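Local coordinates for Ispd/ispf bifunctional enzyme (PDB 1W55), which makes 4-diphosphocytidyl-2-C-methyl-D-erythritol from CTP and methylerythritol phosphate, and also converts the 2-phosphate of that product to 2-C-methyl-D-erythritol 2,4-cyclodiphosphate with release of CMP, in isoprenoid precursor synthesis, at residues Met93-Ala98 against Ile145-Ile150; Arg99-Lys104 against Lys199-Pro204; Lys104-Arg109 against Glu184-Ala189. All coordinates share one frame; numbering follows the deposited sequence.

Contact 1 of 3, residues Met93-Ala98 against Ile145-Ile150; sequences MVSDVA and IQTPQI. With C (cytidine-5'-monophosphate), chain D; EDO (1,2-ethanediol), chain F.
Beside the CMP pocket of the IspD domain, M93 and V94 pair with I150 and Q149 as antiparallel neighbours in the central mixed sheet of this GT-A-like nucleotidyltransferase fold. V94 and Q149 form a hydrogen-bonded pair: V94 N reaches Q149 O at 2.9 Å, and Q149 N returns to V94 O at 2.9 Å. M93 and I150 follow as a non-hydrogen-bonded pair, with their side chains on the sheet face opposite V94 and Q149. M93 leaves the backbone with CG anti to N (chi1 -178°), runs alongside the ring of P148 with CG 3.7 Å from P148 CB, then bends at SD (chi3 -89°). The bend swings its methyl onto I150, with CE only 3.5 Å from I150 CG1, a tight fit; L6 and M4 of strand 4-9 lie by M93 and I150. A cis peptide bond between T147 and P148 precedes the pairing, and P148 CA sends a C-H contact of 3.3 Å to V94 O. On the other face the amide of Q149 turns away from V94 to hydrogen-bond with D168, T121 and the backbone N of D169, which fixes its rotation. Past the pairing, D96 ends the strand in the nucleotide pocket, where OD1 lies 3.4 Å from C4' of the CMP ribose. Its carboxylate is split between two arginines, OD1 in a salt bridge with R76 and OD2 with R99. A 1,2-ethanediol, probably from the crystallisation liquor, bridges the two segments, its O1 donating to D96 OD2 at 2.7 Å and its O2 to the backbone O of I145 at 2.9 Å.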
loop_
_atom_site.group_PDB
_atom_site.type_symbol
_atom_site.label_atom_id
_atom_site.label_comp_id
_atom_site.label_asym_id
_atom_site.label_seq_id
_atom_site.Cartn_x
_atom_site.Cartn_y
_atom_site.Cartn_z
ATOM N N MET A 93 34.812 -9.468 13.195
ATOM C CA MET A 93 33.995 -8.438 12.566
ATOM C C MET A 93 33.714 -7.334 13.586
ATOM O O MET A 93 33.334 -7.603 14.733
ATOM C CB MET A 93 32.688 -9.023 12.034
ATOM C CG MET A 93 31.819 -8.006 11.316
ATOM S SD MET A 93 30.489 -8.782 10.402
ATOM C CE MET A 93 31.334 -9.041 8.857
ATOM N N VAL A 94 33.906 -6.094 13.155
ATOM C CA VAL A 94 33.688 -4.937 14.007
ATOM C C VAL A 94 32.704 -4.000 13.324
ATOM O O VAL A 94 32.807 -3.759 12.128
ATOM C CB VAL A 94 35.002 -4.183 14.296
ATOM C CG1 VAL A 94 34.752 -3.003 15.249
ATOM C CG2 VAL A 94 36.058 -5.123 14.881
ATOM N N SER A 95 31.754 -3.469 14.085
ATOM C CA SER A 95 30.728 -2.607 13.513
ATOM C C SER A 95 30.212 -1.550 14.484
ATOM O O SER A 95 30.062 -1.812 15.676
ATOM C CB SER A 95 29.561 -3.455 12.987
ATOM O OG SER A 95 28.819 -2.767 11.993
ATOM N N ASP A 96 29.962 -0.349 13.962
ATOM C CA ASP A 96 29.235 0.693 14.689
ATOM C C ASP A 96 27.772 0.265 14.875
ATOM O O ASP A 96 27.139 -0.130 13.903
ATOM C CB ASP A 96 29.257 1.997 13.884
ATOM C CG ASP A 96 30.665 2.402 13.416
ATOM O OD1 ASP A 96 31.667 2.124 14.111
ATOM O OD2 ASP A 96 30.858 3.033 12.360
ATOM N N VAL A 97 27.215 0.351 16.087
ATOM C CA VAL A 97 25.771 0.059 16.242
ATOM C C VAL A 97 24.920 1.048 15.482
ATOM O O VAL A 97 23.801 0.727 15.097
ATOM C CB VAL A 97 25.221 0.052 17.713
ATOM C CG1 VAL A 97 25.477 -1.250 18.395
ATOM C CG2 VAL A 97 25.696 1.244 18.527
ATOM N N ALA A 98 25.440 2.253 15.277
ATOM C CA ALA A 98 24.686 3.302 14.601
ATOM C C ALA A 98 24.517 3.039 13.104
ATOM O O ALA A 98 23.764 3.744 12.438
ATOM C CB ALA A 98 25.307 4.674 14.859
ATOM N N ILE A 145 34.480 5.487 4.002
ATOM C CA ILE A 145 34.567 4.151 4.557
ATOM C C ILE A 145 33.369 3.843 5.460
ATOM O O ILE A 145 32.841 4.714 6.159
ATOM C CB ILE A 145 35.911 3.940 5.317
ATOM C CG1 ILE A 145 37.120 4.297 4.436
ATOM C CG2 ILE A 145 36.022 2.522 5.818
ATOM C CD1 ILE A 145 37.305 3.412 3.178
ATOM N N GLN A 146 32.955 2.587 5.432
ATOM C CA GLN A 146 31.827 2.135 6.219
ATOM C C GLN A 146 32.274 0.932 7.040
ATOM O O GLN A 146 33.446 0.536 7.019
ATOM C CB GLN A 146 30.647 1.758 5.307
ATOM C CG GLN A 146 30.057 2.906 4.471
ATOM C CD GLN A 146 28.794 2.482 3.713
ATOM O OE1 GLN A 146 28.778 1.432 3.056
ATOM N NE2 GLN A 146 27.732 3.285 3.818
ATOM N N THR A 147 31.302 0.342 7.712
ATOM C CA THR A 147 31.460 -0.761 8.647
ATOM C C THR A 147 30.255 -1.669 8.245
ATOM O O THR A 147 29.315 -1.135 7.640
ATOM C CB THR A 147 31.347 -0.090 10.053
ATOM O OG1 THR A 147 32.623 -0.039 10.714
ATOM C CG2 THR A 147 30.443 -0.770 10.973
ATOM N N PRO A 148 30.229 -2.991 8.500
ATOM C CA PRO A 148 31.239 -3.776 9.230
ATOM C C PRO A 148 32.593 -3.915 8.539
ATOM O O PRO A 148 32.701 -3.788 7.318
ATOM C CB PRO A 148 30.604 -5.176 9.343
ATOM C CG PRO A 148 29.159 -5.031 8.924
ATOM C CD PRO A 148 29.110 -3.830 8.035
ATOM N N GLN A 149 33.624 -4.159 9.342
ATOM C CA GLN A 149 34.971 -4.349 8.831
ATOM C C GLN A 149 35.482 -5.650 9.439
ATOM O O GLN A 149 35.272 -5.903 10.623
ATOM C CB GLN A 149 35.867 -3.167 9.220
ATOM C CG GLN A 149 35.423 -1.812 8.654
ATOM C CD GLN A 149 36.356 -0.649 9.001
ATOM O OE1 GLN A 149 36.703 -0.443 10.165
ATOM N NE2 GLN A 149 36.732 0.132 7.990
ATOM N N ILE A 150 36.113 -6.492 8.628
ATOM C CA ILE A 150 36.685 -7.736 9.132
ATOM C C ILE A 150 38.204 -7.633 9.130
ATOM O O ILE A 150 38.808 -7.233 8.124
ATOM C CB ILE A 150 36.246 -8.960 8.283
ATOM C CG1 ILE A 150 34.733 -9.045 8.173
ATOM C CG2 ILE A 150 36.771 -10.254 8.894
ATOM C CD1 ILE A 150 34.265 -9.993 7.066
HETATM O OP3 C D . 31.211 7.847 14.718
HETATM P P C D . 31.990 7.693 16.003
HETATM O OP1 C D . 31.582 8.694 17.055
HETATM O OP2 C D . 33.478 7.503 15.820
HETATM O "O5'" C D . 31.440 6.319 16.644
HETATM C "C5'" C D . 31.550 5.076 15.968
HETATM C "C4'" C D . 31.057 3.945 16.871
HETATM O "O4'" C D . 31.960 3.710 17.958
HETATM C "C3'" C D . 29.701 4.236 17.486
HETATM O "O3'" C D . 28.914 3.071 17.320
HETATM C "C2'" C D . 29.973 4.482 18.954
HETATM O "O2'" C D . 28.908 4.058 19.797
HETATM C "C1'" C D . 31.241 3.677 19.191
HETATM N N1 C D . 32.048 4.278 20.251
HETATM C C2 C D . 32.466 3.464 21.317
HETATM O O2 C D . 32.151 2.243 21.346
HETATM N N3 C D . 33.209 4.016 22.297
HETATM C C4 C D . 33.539 5.336 22.277
HETATM N N4 C D . 34.281 5.868 23.284
HETATM C C5 C D . 33.128 6.154 21.229
HETATM C C6 C D . 32.371 5.589 20.211
HETATM C C1 EDO F . 33.934 4.166 10.992
HETATM O O1 EDO F . 32.697 4.785 11.313
HETATM C C2 EDO F . 34.051 4.013 9.491
HETATM O O2 EDO F . 33.762 5.250 8.880
#

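Contact 2 of 3, residues Arg99-Lys104 against Lys199-Pro204; sequences RVLVSK and KKLDLP. With EDO (1,2-ethanediol), chain F.
A single methyl, L203 CD2, is the bump of this contact, and the hollow that takes it lies between the side chains of V100 and L101. It sits 3.9 Å from V100 CB on one wall and 3.9 Å from L101 CG on the other, with V100 CG1 adding a further touch. The L203 side chain crosses V100 at about a right angle and L101 more obliquely. L203 CG is anti to its carbonyl carbon (chi1 -67°) and CD1 is anti to CA, which leaves the other branch, CD2, folded back and pointing into the hollow although CB sets off to one flank. L101 answers with a bump of its own: CD1 rests on the backbone of D202, 3.6 Å from D202 O, and just reaches L201 CD2 at 4.5 Å. The surface it presses on is curved because D202 is the centre of an inverse gamma turn, closed by a weak hydrogen bond from L203 N to L201 O. Both segments are irregular: 99-104 leads from strand 91-96 into helix 104-111, while 199-204 belongs to the long connection that runs on to strand 210-224 of the IspF part. No hydrogen bond crosses between them. L28 of strand 27-28 touches both V100 and L203, and Y36 of helix 33-42 packs on V100 and P204. On the outer side D202 is exposed. R99 turns away from the leucines, its chain extended from CG to NE, and NH2 donates almost straight (170°) to O1 of a bound ethanediol, 3.1 Å away and in the plane of the guanidinium. The same NH2 forms a salt bridge to D128 of the second subunit.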
loop_
_atom_site.group_PDB
_atom_site.type_symbol
_atom_site.label_atom_id
_atom_site.label_comp_id
_atom_site.label_asym_id
_atom_site.label_seq_id
_atom_site.Cartn_x
_atom_site.Cartn_y
_atom_site.Cartn_z
ATOM N N ARG A 99 25.205 2.019 12.591
ATOM C CA ARG A 99 24.953 1.489 11.245
ATOM C C ARG A 99 23.960 0.328 11.355
ATOM O O ARG A 99 24.342 -0.845 11.474
ATOM C CB ARG A 99 26.258 1.032 10.584
ATOM C CG ARG A 99 27.212 2.172 10.325
ATOM C CD ARG A 99 28.530 1.733 9.722
ATOM N NE ARG A 99 29.553 2.773 9.750
ATOM C CZ ARG A 99 29.654 3.768 8.866
ATOM N NH1 ARG A 99 28.798 3.868 7.857
ATOM N NH2 ARG A 99 30.632 4.658 8.982
ATOM N N VAL A 100 22.680 0.673 11.320
ATOM C CA VAL A 100 21.637 -0.230 11.801
ATOM C C VAL A 100 21.164 -1.261 10.787
ATOM O O VAL A 100 20.959 -2.415 11.146
ATOM C CB VAL A 100 20.428 0.554 12.376
ATOM C CG1 VAL A 100 19.491 -0.382 13.080
ATOM C CG2 VAL A 100 20.903 1.595 13.350
ATOM N N LEU A 101 21.018 -0.852 9.532
ATOM C CA LEU A 101 20.367 -1.679 8.517
ATOM C C LEU A 101 21.320 -2.395 7.553
ATOM O O LEU A 101 20.965 -2.637 6.391
ATOM C CB LEU A 101 19.386 -0.831 7.706
ATOM C CG LEU A 101 18.178 -0.195 8.414
ATOM C CD1 LEU A 101 17.382 0.654 7.422
ATOM C CD2 LEU A 101 17.287 -1.239 9.072
ATOM N N VAL A 102 22.512 -2.734 8.031
ATOM C CA VAL A 102 23.493 -3.465 7.230
ATOM C C VAL A 102 22.853 -4.731 6.668
ATOM O O VAL A 102 22.291 -5.530 7.419
ATOM C CB VAL A 102 24.750 -3.839 8.058
ATOM C CG1 VAL A 102 25.653 -4.753 7.255
ATOM C CG2 VAL A 102 25.514 -2.578 8.491
ATOM N N SER A 103 22.933 -4.894 5.348
ATOM C CA SER A 103 22.292 -6.009 4.642
ATOM C C SER A 103 23.121 -7.289 4.662
ATOM O O SER A 103 24.351 -7.249 4.783
ATOM C CB SER A 103 22.013 -5.617 3.188
ATOM O OG SER A 103 23.169 -5.832 2.393
ATOM N N LYS A 104 22.435 -8.420 4.521
ATOM C CA LYS A 104 23.076 -9.734 4.401
ATOM C C LYS A 104 23.987 -9.790 3.175
ATOM O O LYS A 104 25.026 -10.470 3.164
ATOM C CB LYS A 104 21.998 -10.822 4.313
ATOM C CG LYS A 104 22.511 -12.232 4.051
ATOM C CD LYS A 104 23.462 -12.708 5.131
ATOM C CE LYS A 104 23.840 -14.157 4.900
ATOM N NZ LYS A 104 23.780 -14.893 6.188
ATOM N N LYS A 199 15.524 10.255 8.726
ATOM C CA LYS A 199 14.684 10.233 7.529
ATOM C C LYS A 199 15.409 9.717 6.288
ATOM O O LYS A 199 14.768 9.441 5.274
ATOM C CB LYS A 199 14.103 11.626 7.250
ATOM C CG LYS A 199 12.735 11.861 7.888
ATOM C CD LYS A 199 12.441 13.351 8.069
ATOM C CE LYS A 199 11.371 13.585 9.133
ATOM N NZ LYS A 199 11.964 13.954 10.454
ATOM N N LYS A 200 16.735 9.594 6.363
ATOM C CA LYS A 200 17.517 9.036 5.259
ATOM C C LYS A 200 17.579 7.520 5.344
ATOM O O LYS A 200 17.987 6.861 4.396
ATOM C CB LYS A 200 18.940 9.612 5.219
ATOM C CG LYS A 200 19.010 11.103 4.898
ATOM C CD LYS A 200 20.391 11.683 5.205
ATOM C CE LYS A 200 20.302 13.188 5.474
ATOM N NZ LYS A 200 21.543 13.909 5.089
ATOM N N LEU A 201 17.175 6.972 6.485
ATOM C CA LEU A 201 17.145 5.523 6.679
ATOM C C LEU A 201 15.713 4.993 6.807
ATOM O O LEU A 201 14.818 5.686 7.286
ATOM C CB LEU A 201 17.967 5.140 7.910
ATOM C CG LEU A 201 19.477 5.373 7.812
ATOM C CD1 LEU A 201 20.058 5.731 9.170
ATOM C CD2 LEU A 201 20.158 4.143 7.230
ATOM N N ASP A 202 15.502 3.759 6.373
ATOM C CA ASP A 202 14.172 3.154 6.420
ATOM C C ASP A 202 14.029 2.337 7.716
ATOM O O ASP A 202 13.824 1.122 7.690
ATOM C CB ASP A 202 13.928 2.310 5.152
ATOM C CG ASP A 202 12.491 1.800 5.036
ATOM O OD1 ASP A 202 11.540 2.529 5.423
ATOM O OD2 ASP A 202 12.222 0.668 4.562
ATOM N N LEU A 203 14.162 3.023 8.848
ATOM C CA LEU A 203 14.158 2.371 10.153
ATOM C C LEU A 203 12.741 1.952 10.595
ATOM O O LEU A 203 11.764 2.640 10.286
ATOM C CB LEU A 203 14.814 3.287 11.193
ATOM C CG LEU A 203 16.315 3.579 11.049
ATOM C CD1 LEU A 203 16.776 4.611 12.065
ATOM C CD2 LEU A 203 17.145 2.320 11.188
ATOM N N PRO A 204 12.615 0.820 11.285
ATOM C CA PRO A 204 11.305 0.405 11.820
ATOM C C PRO A 204 10.869 1.374 12.920
ATOM O O PRO A 204 11.668 1.680 13.795
ATOM C CB PRO A 204 11.577 -0.990 12.405
ATOM C CG PRO A 204 12.889 -1.416 11.829
ATOM C CD PRO A 204 13.678 -0.149 11.605
HETATM C C1 EDO F . 33.934 4.166 10.992
HETATM O O1 EDO F . 32.697 4.785 11.313
HETATM C C2 EDO F . 34.051 4.013 9.491
HETATM O O2 EDO F . 33.762 5.250 8.880
#

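Contact 3 of 3, residues Lys104-Arg109 against Glu184-Ala189; sequences KNLFDR and EGEENA
L106 fills the tight half of this contact, wedged from the first turn of helix 104-111 into the bend of the 184-189 loop. Its chi1 of 173° carries CG toward the loop, and chi2 of 61° turns the methyls to separate targets: CD1 presses on the backbone at E184 O, 3.5 Å off, while CD2 reaches A189 CB at 3.9 Å. Across the root of the side chain lies E186, whose CD is 3.8 Å from L106 CB. The loop follows strand 180-184 of the mixed IspD sheet, on which helix 104-111 packs: V183 of that strand touches L106 and R109, and P122 of strand 119-124 also meets L106. The looser half is polar and partly exposed. There R109, bent at chi2 and chi3, folds back so that L106 CA lies over one face of its guanidinium, offset toward the rim, and NH2 donates to E184 O at 2.9 Å. The bond is angled: NH2 stands above the plane of that carbonyl, and the oxygen is tilted 17° from the guanidinium plane. A weak second bond, R109 NE to E184 O at 3.4 Å, grips the same acceptor. A water at the guanidinium edge accepts from R109 NH2 at 3.0 Å and leads on to E186 OE1, a link too short in the model to be sure of. E186 OE1 also hydrogen-bonds S103 OG, the N-cap of the helix, whose hydroxyl caps L106 N. R109 thus binds the loop through a neutral carbonyl rather than a direct ion pair, and the E186 carboxylate, beside the positive end of the helix dipole, is probably stabilised in its charged form.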
loop_
_atom_site.group_PDB
_atom_site.type_symbol
_atom_site.label_atom_id
_atom_site.label_comp_id
_atom_site.label_asym_id
_atom_site.label_seq_id
_atom_site.Cartn_x
_atom_site.Cartn_y
_atom_site.Cartn_z
ATOM N N LYS A 104 22.435 -8.420 4.521
ATOM C CA LYS A 104 23.076 -9.734 4.401
ATOM C C LYS A 104 23.987 -9.790 3.175
ATOM O O LYS A 104 25.026 -10.470 3.164
ATOM C CB LYS A 104 21.998 -10.822 4.313
ATOM C CG LYS A 104 22.511 -12.232 4.051
ATOM C CD LYS A 104 23.462 -12.708 5.131
ATOM C CE LYS A 104 23.840 -14.157 4.900
ATOM N NZ LYS A 104 23.780 -14.893 6.188
ATOM N N ASN A 105 23.573 -9.058 2.152
ATOM C CA ASN A 105 24.302 -8.923 0.906
ATOM C C ASN A 105 25.708 -8.362 1.121
ATOM O O ASN A 105 26.692 -8.965 0.683
ATOM C CB ASN A 105 23.503 -8.009 -0.014
ATOM C CG ASN A 105 23.947 -8.089 -1.442
ATOM O OD1 ASN A 105 24.884 -7.402 -1.848
ATOM N ND2 ASN A 105 23.254 -8.909 -2.233
ATOM N N LEU A 106 25.798 -7.211 1.792
ATOM C CA LEU A 106 27.094 -6.600 2.087
ATOM C C LEU A 106 27.941 -7.538 2.927
ATOM O O LEU A 106 29.136 -7.667 2.687
ATOM C CB LEU A 106 26.945 -5.242 2.787
ATOM C CG LEU A 106 28.217 -4.558 3.301
ATOM C CD1 LEU A 106 29.187 -4.255 2.152
ATOM C CD2 LEU A 106 27.870 -3.276 4.059
ATOM N N PHE A 107 27.315 -8.197 3.896
ATOM C CA PHE A 107 28.014 -9.161 4.744
ATOM C C PHE A 107 28.707 -10.234 3.900
ATOM O O PHE A 107 29.882 -10.526 4.116
ATOM C CB PHE A 107 27.058 -9.798 5.760
ATOM C CG PHE A 107 27.686 -10.895 6.586
ATOM C CD1 PHE A 107 28.241 -10.616 7.831
ATOM C CD2 PHE A 107 27.709 -12.211 6.124
ATOM C CE1 PHE A 107 28.817 -11.623 8.591
ATOM C CE2 PHE A 107 28.284 -13.223 6.875
ATOM C CZ PHE A 107 28.842 -12.928 8.112
ATOM N N ASP A 108 27.971 -10.797 2.937
ATOM C CA ASP A 108 28.471 -11.875 2.075
ATOM C C ASP A 108 29.641 -11.398 1.235
ATOM O O ASP A 108 30.637 -12.104 1.081
ATOM C CB ASP A 108 27.355 -12.397 1.155
ATOM C CG ASP A 108 26.285 -13.184 1.907
ATOM O OD1 ASP A 108 26.596 -13.799 2.960
ATOM O OD2 ASP A 108 25.098 -13.245 1.514
ATOM N N ARG A 109 29.513 -10.185 0.710
ATOM C CA ARG A 109 30.564 -9.556 -0.070
ATOM C C ARG A 109 31.877 -9.392 0.711
ATOM O O ARG A 109 32.961 -9.494 0.138
ATOM C CB ARG A 109 30.087 -8.201 -0.545
ATOM C CG ARG A 109 29.304 -8.241 -1.823
ATOM C CD ARG A 109 29.489 -6.974 -2.634
ATOM N NE ARG A 109 29.117 -5.768 -1.886
ATOM C CZ ARG A 109 27.866 -5.357 -1.733
ATOM N NH1 ARG A 109 26.873 -6.059 -2.262
ATOM N NH2 ARG A 109 27.598 -4.248 -1.057
ATOM N N GLU A 184 32.502 -2.748 -2.340
ATOM C CA GLU A 184 31.497 -1.689 -2.526
ATOM C C GLU A 184 30.540 -1.630 -1.324
ATOM O O GLU A 184 30.069 -2.666 -0.848
ATOM C CB GLU A 184 30.737 -1.871 -3.854
ATOM C CG GLU A 184 29.447 -1.058 -4.001
ATOM C CD GLU A 184 29.657 0.396 -4.431
ATOM O OE1 GLU A 184 30.810 0.870 -4.534
ATOM O OE2 GLU A 184 28.644 1.081 -4.679
ATOM N N GLY A 185 30.287 -0.420 -0.823
ATOM C CA GLY A 185 29.395 -0.227 0.312
ATOM C C GLY A 185 27.928 -0.123 -0.078
ATOM O O GLY A 185 27.544 -0.511 -1.182
ATOM N N GLU A 186 27.104 0.415 0.817
ATOM C CA GLU A 186 25.663 0.526 0.571
ATOM C C GLU A 186 25.042 1.612 1.434
ATOM O O GLU A 186 25.467 1.831 2.580
ATOM C CB GLU A 186 24.949 -0.816 0.829
ATOM C CG GLU A 186 25.093 -1.338 2.258
ATOM C CD GLU A 186 24.274 -2.587 2.561
ATOM O OE1 GLU A 186 23.787 -3.266 1.621
ATOM O OE2 GLU A 186 24.122 -2.895 3.759
ATOM N N GLU A 187 24.032 2.279 0.884
ATOM C CA GLU A 187 23.265 3.285 1.617
ATOM C C GLU A 187 22.651 2.746 2.919
ATOM O O GLU A 187 22.501 3.486 3.881
ATOM C CB GLU A 187 22.177 3.889 0.718
ATOM C CG GLU A 187 22.567 5.149 -0.062
ATOM C CD GLU A 187 24.058 5.488 -0.027
ATOM O OE1 GLU A 187 24.845 4.833 -0.747
ATOM O OE2 GLU A 187 24.446 6.430 0.703
ATOM N N ASN A 188 22.323 1.459 2.953
ATOM C CA ASN A 188 21.803 0.818 4.163
ATOM C C ASN A 188 22.832 0.694 5.305
ATOM O O ASN A 188 22.472 0.364 6.439
ATOM C CB ASN A 188 21.256 -0.575 3.826
ATOM C CG ASN A 188 19.725 -0.610 3.707
ATOM O OD1 ASN A 188 19.071 0.422 3.502
ATOM N ND2 ASN A 188 19.153 -1.811 3.830
ATOM N N ALA A 189 24.110 0.919 5.000
ATOM C CA ALA A 189 25.149 0.830 6.015
ATOM C C ALA A 189 25.562 2.206 6.539
ATOM O O ALA A 189 26.511 2.310 7.296
ATOM C CB ALA A 189 26.345 0.042 5.501
HETATM O O HOH W 1 24.657 -4.107 -0.592
#

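All three contacts lie in the IspD domain, on one side of the chain's centre. The centres of contacts 1 and 2 are about 13 Å apart, and that of contact 3 is about 11 Å from each. Their first segments run on continuously, from strand 91-96 through the 99-104 loop into helix 104-111. The second segments come at 145-150, 184-189 and 199-204, so contact 3 is nested within the loop closed by contact 2 while contact 1 crosses both. Q146 and R99 join the three: Q146 NE2 reaches E186 O, and R99 lies against T147 and reaches A189 O. Contact 1 lines the CMP pocket, while contacts 2 and 3 lie progressively further from it.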